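Local coordinates for sugar ABC transporter substrate-binding protein (Treponema pallidum subsp. pallidum, PDB 5U2P), which probably binds a small ligand, perhaps a sugar, in the periplasm as the solute-binding component of an ABC transporter, at residues F129-N140 with L300-A310; A329-E339 with A346-V354. All blocks are in the same frame, centred on the assembly; numbering follows the deposited sequence.

Contact 1 pairs two chain segments that run between the lobes of the protein: 129-140 leaves the sheet holding strands 33-39 and 88-92 for the sheet built on strand 138-145, and the segment 300-310 makes the return journey. Contact 2 follows later in the chain, joining helix 331-337 to a loop that leads toward helix 360-367 and probably makes a further crossing. Their centres lie about 15 Å apart, with contact 1 about 7 Å and contact 2 about 20 Å from the centre of the chain. They touch where Leu131 meets Ala329 and Leu133 meets Phe338, so the paired crossings and the start of the later one adjoin, consistent with a hinge region.

Contact 1 of 2, residues F129-N140 with L300-A310; sequences FALPLNCAVSIN and LTGSLEVQGLA. With EDO (1,2-ethanediol), chain E.
Leu131 and Leu309 form an antiparallel hydrogen-bonded pair, Leu131 N to Leu309 O and Leu309 N to Leu131 O both 2.9 Å, and Leu133 N adds a straighter bond to Gln307 O (168°). A second ladder joins Ser138 and Ser303, with Ser303 N 2.9 Å from Ser138 O, and runs on through Asn140 N to Thr301 O. The register slips by one residue between the ladders. Val137 and Ser138 both face Ser303 in a classic beta bulge: Val137 N lies 2.8 Å from Ser303 O, whereas the bond from Ser138 N is weak. Ser303 OG also accepts from Glu305 N, closing an ST turn. The two segments thus run side by side from one sheet to the other, consistent with the interlobe hinge crossings of periplasmic binding proteins.

Among polar side chains, Asn140 ND2 meets Thr301 OG1 at 3.1 Å, nearly straight (171°) and within the amide plane; Thr301 OG1 has a further partner in Asp195. A 1,2-ethanediol, probably from the crystallisation liquor, engages both ends of the same amide, its O1 donating to Asn140 OD1 and its O2 accepting from ND2; Asp377 also binds it. Ser138 OG lies 2.8 Å from ethanediol O1 and has Ser269 as a further partner. Water links Asn134 OD1, also bound by His341, to Gln307 N, while Asn134 ND2 is held by Leu344 O; another water links Asn140 O to Thr301 N.

Apolar contacts join the segments between the ladders. Val306 points CG1, anti to its carbonyl carbon (chi1 -58°), over Ala136 CA at 3.6 Å, while CG2 packs on Asn134 O and more loosely on Pro132 CB. Leu304 CD2 reaches Ala136 CB at 3.6 Å. In the second ladder, Ile139 CG2 and Leu300 CD1 touch at 3.9 Å, the side chains crossing at about a right angle beside helix 360-367.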
loop_
_atom_site.group_PDB
_atom_site.type_symbol
_atom_site.label_atom_id
_atom_site.label_comp_id
_atom_site.label_asym_id
_atom_site.label_seq_id
_atom_site.Cartn_x
_atom_site.Cartn_y
_atom_site.Cartn_z
ATOM N N PHE A 129 -15.866 0.795 6.841
ATOM C CA PHE A 129 -17.069 1.273 6.151
ATOM C C PHE A 129 -17.266 0.682 4.741
ATOM O O PHE A 129 -18.167 1.098 4.015
ATOM C CB PHE A 129 -17.041 2.812 6.062
ATOM C CG PHE A 129 -17.427 3.505 7.344
ATOM C CD1 PHE A 129 -18.750 3.557 7.746
ATOM C CD2 PHE A 129 -16.467 4.104 8.143
ATOM C CE1 PHE A 129 -19.114 4.203 8.922
ATOM C CE2 PHE A 129 -16.827 4.741 9.311
ATOM C CZ PHE A 129 -18.146 4.782 9.699
ATOM N N ALA A 130 -16.464 -0.302 4.351
ATOM C CA ALA A 130 -16.688 -0.949 3.071
ATOM C C ALA A 130 -16.112 -2.358 3.081
ATOM O O ALA A 130 -15.158 -2.650 3.814
ATOM C CB ALA A 130 -16.058 -0.139 1.950
ATOM N N LEU A 131 -16.693 -3.207 2.251
ATOM C CA LEU A 131 -16.086 -4.489 1.917
ATOM C C LEU A 131 -15.011 -4.279 0.842
ATOM O O LEU A 131 -15.327 -3.880 -0.276
ATOM C CB LEU A 131 -17.137 -5.460 1.430
ATOM C CG LEU A 131 -16.635 -6.875 1.056
ATOM C CD1 LEU A 131 -17.701 -7.894 1.404
ATOM C CD2 LEU A 131 -16.278 -6.949 -0.409
ATOM N N PRO A 132 -13.742 -4.546 1.175
ATOM C CA PRO A 132 -12.649 -4.302 0.235
ATOM C C PRO A 132 -12.500 -5.399 -0.790
ATOM O O PRO A 132 -12.799 -6.547 -0.478
ATOM C CB PRO A 132 -11.424 -4.261 1.136
ATOM C CG PRO A 132 -11.772 -5.153 2.238
ATOM C CD PRO A 132 -13.234 -5.045 2.465
ATOM N N LEU A 133 -12.051 -5.035 -1.989
ATOM C CA LEU A 133 -11.809 -6.002 -3.059
ATOM C C LEU A 133 -10.393 -6.582 -3.055
ATOM O O LEU A 133 -10.125 -7.576 -3.743
ATOM C CB LEU A 133 -12.085 -5.341 -4.403
ATOM C CG LEU A 133 -13.476 -4.730 -4.534
ATOM C CD1 LEU A 133 -13.663 -4.156 -5.931
ATOM C CD2 LEU A 133 -14.572 -5.736 -4.195
ATOM N N ASN A 134 -9.499 -5.960 -2.286
ATOM C CA ASN A 134 -8.112 -6.402 -2.091
ATOM C C ASN A 134 -7.660 -5.985 -0.693
ATOM O O ASN A 134 -8.190 -5.002 -0.165
ATOM C CB ASN A 134 -7.160 -5.771 -3.125
ATOM C CG ASN A 134 -7.522 -6.120 -4.565
ATOM O OD1 ASN A 134 -8.228 -5.382 -5.246
ATOM N ND2 ASN A 134 -6.994 -7.246 -5.044
ATOM N N CYS A 135 -6.662 -6.651 -0.104
ATOM C CA CYS A 135 -6.169 -6.207 1.192
ATOM C C CYS A 135 -5.225 -5.013 1.052
ATOM O O CYS A 135 -5.137 -4.163 1.949
ATOM C CB CYS A 135 -5.474 -7.345 1.957
ATOM S SG CYS A 135 -3.891 -7.976 1.229
ATOM N N ALA A 136 -4.563 -4.926 -0.097
ATOM C CA ALA A 136 -3.540 -3.920 -0.335
ATOM C C ALA A 136 -3.248 -3.853 -1.810
ATOM O O ALA A 136 -3.421 -4.846 -2.520
ATOM C CB ALA A 136 -2.278 -4.241 0.450
ATOM N N VAL A 137 -2.828 -2.678 -2.271
ATOM C CA VAL A 137 -2.385 -2.481 -3.652
ATOM C C VAL A 137 -0.930 -2.924 -3.833
ATOM O O VAL A 137 -0.551 -3.549 -4.838
ATOM C CB VAL A 137 -2.512 -1.000 -4.079
ATOM C CG1 VAL A 137 -1.899 -0.784 -5.461
ATOM C CG2 VAL A 137 -3.973 -0.586 -4.084
ATOM N N SER A 138 -0.129 -2.566 -2.847
ATOM C CA SER A 138 1.317 -2.685 -2.884
ATOM C C SER A 138 1.842 -2.972 -1.480
ATOM O O SER A 138 1.374 -2.369 -0.508
ATOM C CB SER A 138 1.919 -1.386 -3.428
ATOM O OG SER A 138 3.321 -1.437 -3.378
ATOM N N ILE A 139 2.764 -3.924 -1.360
ATOM C CA ILE A 139 3.484 -4.187 -0.117
ATOM C C ILE A 139 4.954 -3.825 -0.326
ATOM O O ILE A 139 5.551 -4.255 -1.302
ATOM C CB ILE A 139 3.362 -5.664 0.303
ATOM C CG1 ILE A 139 1.888 -6.020 0.542
ATOM C CG2 ILE A 139 4.209 -5.967 1.519
ATOM C CD1 ILE A 139 1.273 -5.429 1.757
ATOM N N ASN A 140 5.517 -3.006 0.555
ATOM C CA ASN A 140 6.944 -2.669 0.504
ATOM C C ASN A 140 7.781 -3.681 1.249
ATOM O O ASN A 140 7.504 -4.004 2.408
ATOM C CB ASN A 140 7.195 -1.276 1.107
ATOM C CG ASN A 140 6.526 -0.162 0.310
ATOM O OD1 ASN A 140 6.458 -0.201 -0.914
ATOM N ND2 ASN A 140 5.996 0.825 1.018
ATOM N N LEU A 300 4.643 -4.225 8.316
ATOM C CA LEU A 300 5.028 -3.860 6.955
ATOM C C LEU A 300 4.337 -2.549 6.615
ATOM O O LEU A 300 3.305 -2.225 7.204
ATOM C CB LEU A 300 4.626 -4.942 5.949
ATOM C CG LEU A 300 5.297 -6.307 6.102
ATOM C CD1 LEU A 300 4.671 -7.310 5.186
ATOM C CD2 LEU A 300 6.779 -6.200 5.822
ATOM N N THR A 301 4.885 -1.803 5.660
ATOM C CA THR A 301 4.142 -0.705 5.049
ATOM C C THR A 301 3.829 -0.995 3.583
ATOM O O THR A 301 4.427 -1.882 2.959
ATOM C CB THR A 301 4.894 0.654 5.134
ATOM O OG1 THR A 301 5.920 0.716 4.132
ATOM C CG2 THR A 301 5.484 0.869 6.533
ATOM N N GLY A 302 2.863 -0.254 3.047
ATOM C CA GLY A 302 2.490 -0.372 1.648
ATOM C C GLY A 302 1.414 0.617 1.281
ATOM O O GLY A 302 1.185 1.602 1.990
ATOM N N SER A 303 0.762 0.357 0.159
ATOM C CA SER A 303 -0.419 1.087 -0.220
ATOM C C SER A 303 -1.665 0.278 0.083
ATOM O O SER A 303 -1.812 -0.844 -0.411
ATOM C CB SER A 303 -0.439 1.427 -1.693
ATOM O OG SER A 303 -1.686 2.048 -1.975
ATOM N N LEU A 304 -2.538 0.867 0.887
ATOM C CA LEU A 304 -3.852 0.297 1.203
ATOM C C LEU A 304 -4.951 1.063 0.469
ATOM O O LEU A 304 -6.128 1.013 0.851
ATOM C CB LEU A 304 -4.076 0.293 2.722
ATOM C CG LEU A 304 -2.959 -0.345 3.569
ATOM C CD1 LEU A 304 -3.277 -0.312 5.070
ATOM C CD2 LEU A 304 -2.681 -1.781 3.116
ATOM N N GLU A 305 -4.569 1.735 -0.612
ATOM C CA GLU A 305 -5.502 2.496 -1.429
ATOM C C GLU A 305 -6.271 1.558 -2.351
ATOM O O GLU A 305 -6.116 1.604 -3.567
ATOM C CB GLU A 305 -4.762 3.562 -2.241
ATOM C CG GLU A 305 -4.047 4.626 -1.360
ATOM C CD GLU A 305 -4.945 5.766 -0.947
ATOM O OE1 GLU A 305 -5.986 5.967 -1.610
ATOM O OE2 GLU A 305 -4.620 6.453 0.049
ATOM N N VAL A 306 -7.088 0.714 -1.740
ATOM C CA VAL A 306 -7.880 -0.287 -2.434
ATOM C C VAL A 306 -9.311 0.191 -2.659
ATOM O O VAL A 306 -9.748 1.182 -2.079
ATOM C CB VAL A 306 -7.893 -1.615 -1.649
ATOM C CG1 VAL A 306 -6.442 -2.148 -1.434
ATOM C CG2 VAL A 306 -8.630 -1.481 -0.312
ATOM N N GLN A 307 -10.021 -0.499 -3.543
ATOM C CA GLN A 307 -11.425 -0.210 -3.766
ATOM C C GLN A 307 -12.292 -1.021 -2.815
ATOM O O GLN A 307 -11.895 -2.093 -2.347
ATOM C CB GLN A 307 -11.806 -0.495 -5.221
ATOM C CG GLN A 307 -11.090 0.420 -6.227
ATOM C CD GLN A 307 -11.158 1.912 -5.854
ATOM O OE1 GLN A 307 -10.138 2.546 -5.538
ATOM N NE2 GLN A 307 -12.356 2.475 -5.901
ATOM N N GLY A 308 -13.494 -0.514 -2.551
ATOM C CA GLY A 308 -14.435 -1.215 -1.700
ATOM C C GLY A 308 -15.869 -0.891 -2.042
ATOM O O GLY A 308 -16.141 0.020 -2.817
ATOM N N LEU A 309 -16.781 -1.654 -1.460
ATOM C CA LEU A 309 -18.211 -1.482 -1.661
ATOM C C LEU A 309 -18.806 -1.062 -0.325
ATOM O O LEU A 309 -18.737 -1.819 0.642
ATOM C CB LEU A 309 -18.862 -2.780 -2.153
ATOM C CG LEU A 309 -18.380 -3.323 -3.480
ATOM C CD1 LEU A 309 -19.007 -4.708 -3.711
ATOM C CD2 LEU A 309 -18.745 -2.379 -4.596
ATOM N N ALA A 310 -19.360 0.144 -0.265
ATOM C CA ALA A 310 -20.037 0.629 0.937
ATOM C C ALA A 310 -21.548 0.582 0.776
ATOM O O ALA A 310 -22.055 0.593 -0.345
ATOM C CB ALA A 310 -19.598 2.065 1.261
HETATM C C1 EDO E . 3.366 2.021 -2.041
HETATM O O1 EDO E . 4.139 0.829 -1.914
HETATM C C2 EDO E . 3.714 3.065 -0.992
HETATM O O2 EDO E . 4.996 2.907 -0.385
HETATM O O HOH W 1 -8.702 -2.716 -5.084
HETATM O O HOH W 2 7.576 -2.680 4.896
#

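Contact 2 of 2, residues A329-E339 with A346-V354; sequences ASAAYQNSFFE and AFRNTTSAV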
loop_
_atom_site.group_PDB
_atom_site.type_symbol
_atom_site.label_atom_id
_atom_site.label_comp_id
_atom_site.label_asym_id
_atom_site.label_seq_id
_atom_site.Cartn_x
_atom_site.Cartn_y
_atom_site.Cartn_z
ATOM N N ALA A 329 -18.691 -11.722 0.841
ATOM C CA ALA A 329 -17.511 -11.936 1.667
ATOM C C ALA A 329 -17.180 -13.422 1.865
ATOM O O ALA A 329 -16.068 -13.758 2.288
ATOM C CB ALA A 329 -17.718 -11.264 3.027
ATOM N N SER A 330 -18.138 -14.283 1.569
ATOM C CA SER A 330 -18.020 -15.730 1.816
ATOM C C SER A 330 -16.903 -16.318 0.967
ATOM O O SER A 330 -16.591 -15.798 -0.102
ATOM C CB SER A 330 -19.346 -16.452 1.532
ATOM O OG SER A 330 -19.616 -16.613 0.147
ATOM N N ALA A 331 -16.295 -17.399 1.443
ATOM C CA ALA A 331 -15.138 -17.980 0.759
ATOM C C ALA A 331 -15.495 -18.409 -0.667
ATOM O O ALA A 331 -14.687 -18.264 -1.590
ATOM C CB ALA A 331 -14.601 -19.157 1.551
ATOM N N ALA A 332 -16.715 -18.917 -0.838
ATOM C CA ALA A 332 -17.192 -19.365 -2.146
ATOM C C ALA A 332 -17.186 -18.236 -3.167
ATOM O O ALA A 332 -16.775 -18.418 -4.317
ATOM C CB ALA A 332 -18.597 -19.953 -2.027
ATOM N N TYR A 333 -17.648 -17.065 -2.744
ATOM C CA TYR A 333 -17.693 -15.922 -3.642
ATOM C C TYR A 333 -16.320 -15.306 -3.853
ATOM O O TYR A 333 -15.982 -14.922 -4.970
ATOM C CB TYR A 333 -18.678 -14.890 -3.117
ATOM C CG TYR A 333 -20.123 -15.165 -3.498
ATOM C CD1 TYR A 333 -20.791 -16.294 -3.043
ATOM C CD2 TYR A 333 -20.817 -14.299 -4.327
ATOM C CE1 TYR A 333 -22.089 -16.538 -3.401
ATOM C CE2 TYR A 333 -22.119 -14.540 -4.687
ATOM C CZ TYR A 333 -22.751 -15.659 -4.217
ATOM O OH TYR A 333 -24.059 -15.896 -4.559
ATOM N N GLN A 334 -15.525 -15.210 -2.786
ATOM C CA GLN A 334 -14.160 -14.724 -2.927
ATOM C C GLN A 334 -13.355 -15.622 -3.875
ATOM O O GLN A 334 -12.574 -15.124 -4.690
ATOM C CB GLN A 334 -13.458 -14.642 -1.567
ATOM C CG GLN A 334 -13.994 -13.538 -0.659
ATOM C CD GLN A 334 -13.847 -12.177 -1.298
ATOM O OE1 GLN A 334 -12.740 -11.761 -1.646
ATOM N NE2 GLN A 334 -14.970 -11.488 -1.496
ATOM N N ASN A 335 -13.552 -16.931 -3.770
ATOM C CA ASN A 335 -12.806 -17.861 -4.619
ATOM C C ASN A 335 -13.176 -17.690 -6.092
ATOM O O ASN A 335 -12.305 -17.626 -6.955
ATOM C CB ASN A 335 -13.036 -19.298 -4.163
ATOM C CG ASN A 335 -12.204 -19.657 -2.946
ATOM O OD1 ASN A 335 -11.083 -19.171 -2.782
ATOM N ND2 ASN A 335 -12.745 -20.511 -2.087
ATOM N N SER A 336 -14.465 -17.562 -6.364
ATOM C CA SER A 336 -14.947 -17.283 -7.707
ATOM C C SER A 336 -14.429 -15.946 -8.219
ATOM O O SER A 336 -13.911 -15.842 -9.331
ATOM C CB SER A 336 -16.475 -17.311 -7.717
ATOM O OG SER A 336 -16.988 -16.970 -8.987
ATOM N N PHE A 337 -14.532 -14.919 -7.387
ATOM C CA PHE A 337 -14.094 -13.586 -7.757
ATOM C C PHE A 337 -12.623 -13.528 -8.162
ATOM O O PHE A 337 -12.261 -12.858 -9.132
ATOM C CB PHE A 337 -14.386 -12.647 -6.569
ATOM C CG PHE A 337 -14.077 -11.196 -6.819
ATOM C CD1 PHE A 337 -14.576 -10.543 -7.927
ATOM C CD2 PHE A 337 -13.327 -10.470 -5.901
ATOM C CE1 PHE A 337 -14.312 -9.206 -8.138
ATOM C CE2 PHE A 337 -13.051 -9.124 -6.110
ATOM C CZ PHE A 337 -13.546 -8.491 -7.228
ATOM N N PHE A 338 -11.761 -14.205 -7.406
ATOM C CA PHE A 338 -10.334 -14.107 -7.632
ATOM C C PHE A 338 -9.827 -15.082 -8.693
ATOM O O PHE A 338 -8.618 -15.177 -8.917
ATOM C CB PHE A 338 -9.577 -14.299 -6.318
ATOM C CG PHE A 338 -9.378 -12.997 -5.573
ATOM C CD1 PHE A 338 -10.327 -12.545 -4.672
ATOM C CD2 PHE A 338 -8.294 -12.188 -5.854
ATOM C CE1 PHE A 338 -10.165 -11.327 -4.027
ATOM C CE2 PHE A 338 -8.127 -10.964 -5.216
ATOM C CZ PHE A 338 -9.069 -10.537 -4.296
ATOM N N GLU A 339 -10.744 -15.776 -9.361
ATOM C CA GLU A 339 -10.386 -16.471 -10.600
ATOM C C GLU A 339 -10.245 -15.445 -11.731
ATOM O O GLU A 339 -9.642 -15.726 -12.763
ATOM C CB GLU A 339 -11.425 -17.535 -10.947
ATOM C CG GLU A 339 -11.361 -18.740 -10.022
ATOM C CD GLU A 339 -12.432 -19.766 -10.321
ATOM O OE1 GLU A 339 -13.182 -19.570 -11.299
ATOM O OE2 GLU A 339 -12.523 -20.767 -9.578
ATOM N N ALA A 346 -8.504 -10.143 -0.350
ATOM C CA ALA A 346 -9.021 -9.307 0.740
ATOM C C ALA A 346 -9.285 -10.144 1.985
ATOM O O ALA A 346 -9.185 -9.657 3.119
ATOM C CB ALA A 346 -10.292 -8.610 0.308
ATOM N N PHE A 347 -9.625 -11.407 1.752
ATOM C CA PHE A 347 -10.005 -12.333 2.808
ATOM C C PHE A 347 -9.057 -13.529 2.953
ATOM O O PHE A 347 -8.392 -13.962 2.006
ATOM C CB PHE A 347 -11.435 -12.847 2.566
ATOM C CG PHE A 347 -12.503 -11.796 2.752
ATOM C CD1 PHE A 347 -13.140 -11.642 3.973
ATOM C CD2 PHE A 347 -12.863 -10.964 1.702
ATOM C CE1 PHE A 347 -14.113 -10.677 4.143
ATOM C CE2 PHE A 347 -13.833 -10.000 1.864
ATOM C CZ PHE A 347 -14.463 -9.853 3.091
ATOM N N ARG A 348 -9.011 -14.029 4.182
ATOM C CA ARG A 348 -8.378 -15.299 4.532
ATOM C C ARG A 348 -8.875 -16.468 3.674
ATOM O O ARG A 348 -10.067 -16.573 3.390
ATOM C CB ARG A 348 -8.679 -15.606 6.001
ATOM C CG ARG A 348 -7.540 -16.135 6.823
ATOM C CD ARG A 348 -7.927 -16.126 8.305
ATOM N NE ARG A 348 -8.246 -14.779 8.779
ATOM C CZ ARG A 348 -7.337 -13.832 8.983
ATOM N NH1 ARG A 348 -6.059 -14.096 8.750
ATOM N NH2 ARG A 348 -7.697 -12.631 9.421
ATOM N N ASN A 349 -7.956 -17.359 3.289
ATOM C CA ASN A 349 -8.314 -18.631 2.649
ATOM C C ASN A 349 -9.002 -18.468 1.296
ATOM O O ASN A 349 -9.949 -19.187 0.984
ATOM C CB ASN A 349 -9.213 -19.451 3.577
ATOM C CG ASN A 349 -8.593 -19.671 4.946
ATOM O OD1 ASN A 349 -7.384 -19.897 5.062
ATOM N ND2 ASN A 349 -9.415 -19.600 5.993
ATOM N N THR A 350 -8.515 -17.523 0.502
ATOM C CA THR A 350 -8.949 -17.364 -0.879
ATOM C C THR A 350 -8.045 -18.205 -1.778
ATOM O O THR A 350 -6.991 -17.746 -2.226
ATOM C CB THR A 350 -8.900 -15.896 -1.307
ATOM O OG1 THR A 350 -9.753 -15.128 -0.439
ATOM C CG2 THR A 350 -9.375 -15.726 -2.725
ATOM N N THR A 351 -8.472 -19.441 -2.019
ATOM C CA THR A 351 -7.647 -20.426 -2.720
ATOM C C THR A 351 -7.224 -19.988 -4.121
ATOM O O THR A 351 -6.110 -20.270 -4.552
ATOM C CB THR A 351 -8.393 -21.775 -2.831
ATOM O OG1 THR A 351 -9.518 -21.645 -3.716
ATOM C CG2 THR A 351 -8.880 -22.227 -1.472
ATOM N N SER A 352 -8.114 -19.303 -4.832
ATOM C CA SER A 352 -7.859 -18.896 -6.210
ATOM C C SER A 352 -6.932 -17.701 -6.333
ATOM O O SER A 352 -6.454 -17.398 -7.431
ATOM C CB SER A 352 -9.179 -18.585 -6.905
ATOM O OG SER A 352 -9.869 -17.565 -6.202
ATOM N N ALA A 353 -6.680 -17.008 -5.221
ATOM C CA ALA A 353 -5.742 -15.901 -5.232
ATOM C C ALA A 353 -4.337 -16.472 -5.123
ATOM O O ALA A 353 -4.028 -17.229 -4.206
ATOM C CB ALA A 353 -6.026 -14.913 -4.090
ATOM N N VAL A 354 -3.496 -16.120 -6.083
ATOM C CA VAL A 354 -2.124 -16.589 -6.108
ATOM C C VAL A 354 -1.209 -15.649 -5.326
ATOM O O VAL A 354 -1.137 -14.459 -5.629
ATOM C CB VAL A 354 -1.618 -16.705 -7.554
ATOM C CG1 VAL A 354 -0.197 -17.264 -7.587
ATOM C CG2 VAL A 354 -2.564 -17.570 -8.373
HETATM O O HOH W 3 -10.341 -12.399 -0.833
HETATM O O HOH W 4 -11.573 -21.357 0.807
#
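Gln334 on helix 331-337 meets the CD2-CE2 part of the Phe347 ring obliquely, the two side chains crossing at about a right angle. Its CB is 3.9 Å from Thr350 OG1. Beyond it, CG stands anti to the carbonyl carbon (chi1 -70°) and comes to Phe347 CD2; the bend at chi2 then brings the amide to the same two ring atoms, with Gln334 CD 3.4 Å from Phe347 CD2. Amide and ring planes are 53° apart. At the tip, OE1 accepts from a water 2.6 Å away that in turn accepts from Phe347 N and contacts Thr350 OG1, while NE2 is held by Leu328 O. The same ring has Ala329 O above the centre of one face, and Ala329 CB approaches its CZ at 3.5 Å.

On the neighbouring residue, Asn335, a type I beta turn of the loop, Thr350 to Ala353, meets the helix. Ser352 OG donates to Asn335 O at 2.6 Å, in the carbonyl plane and on a lone pair. Asn335 OD1 accepts weak bonds from Thr351 N and Thr351 OG1, and a water joins its ND2 to Asn349 O. Phe338, the first residue to leave helical backbone angles, sets its CB 3.3 Å from Ser352 OG and lies against Thr350 CG2 and Ala353 CB; His341 meets its ring edge-to-face.

The helix is thereby packed against a segment without regular secondary structure, which follows it in the chain, before helix 360-367. At the Ala329 end the Phe347 ring packs on Ala329 and the Gln334 amide; Leu131 of strand 131-132 also touches it. At the turn, the hydroxyl of Ser352 ties the loop to a helix carbonyl, and the bonds to Asn335 OD1 are weak supplements to that link.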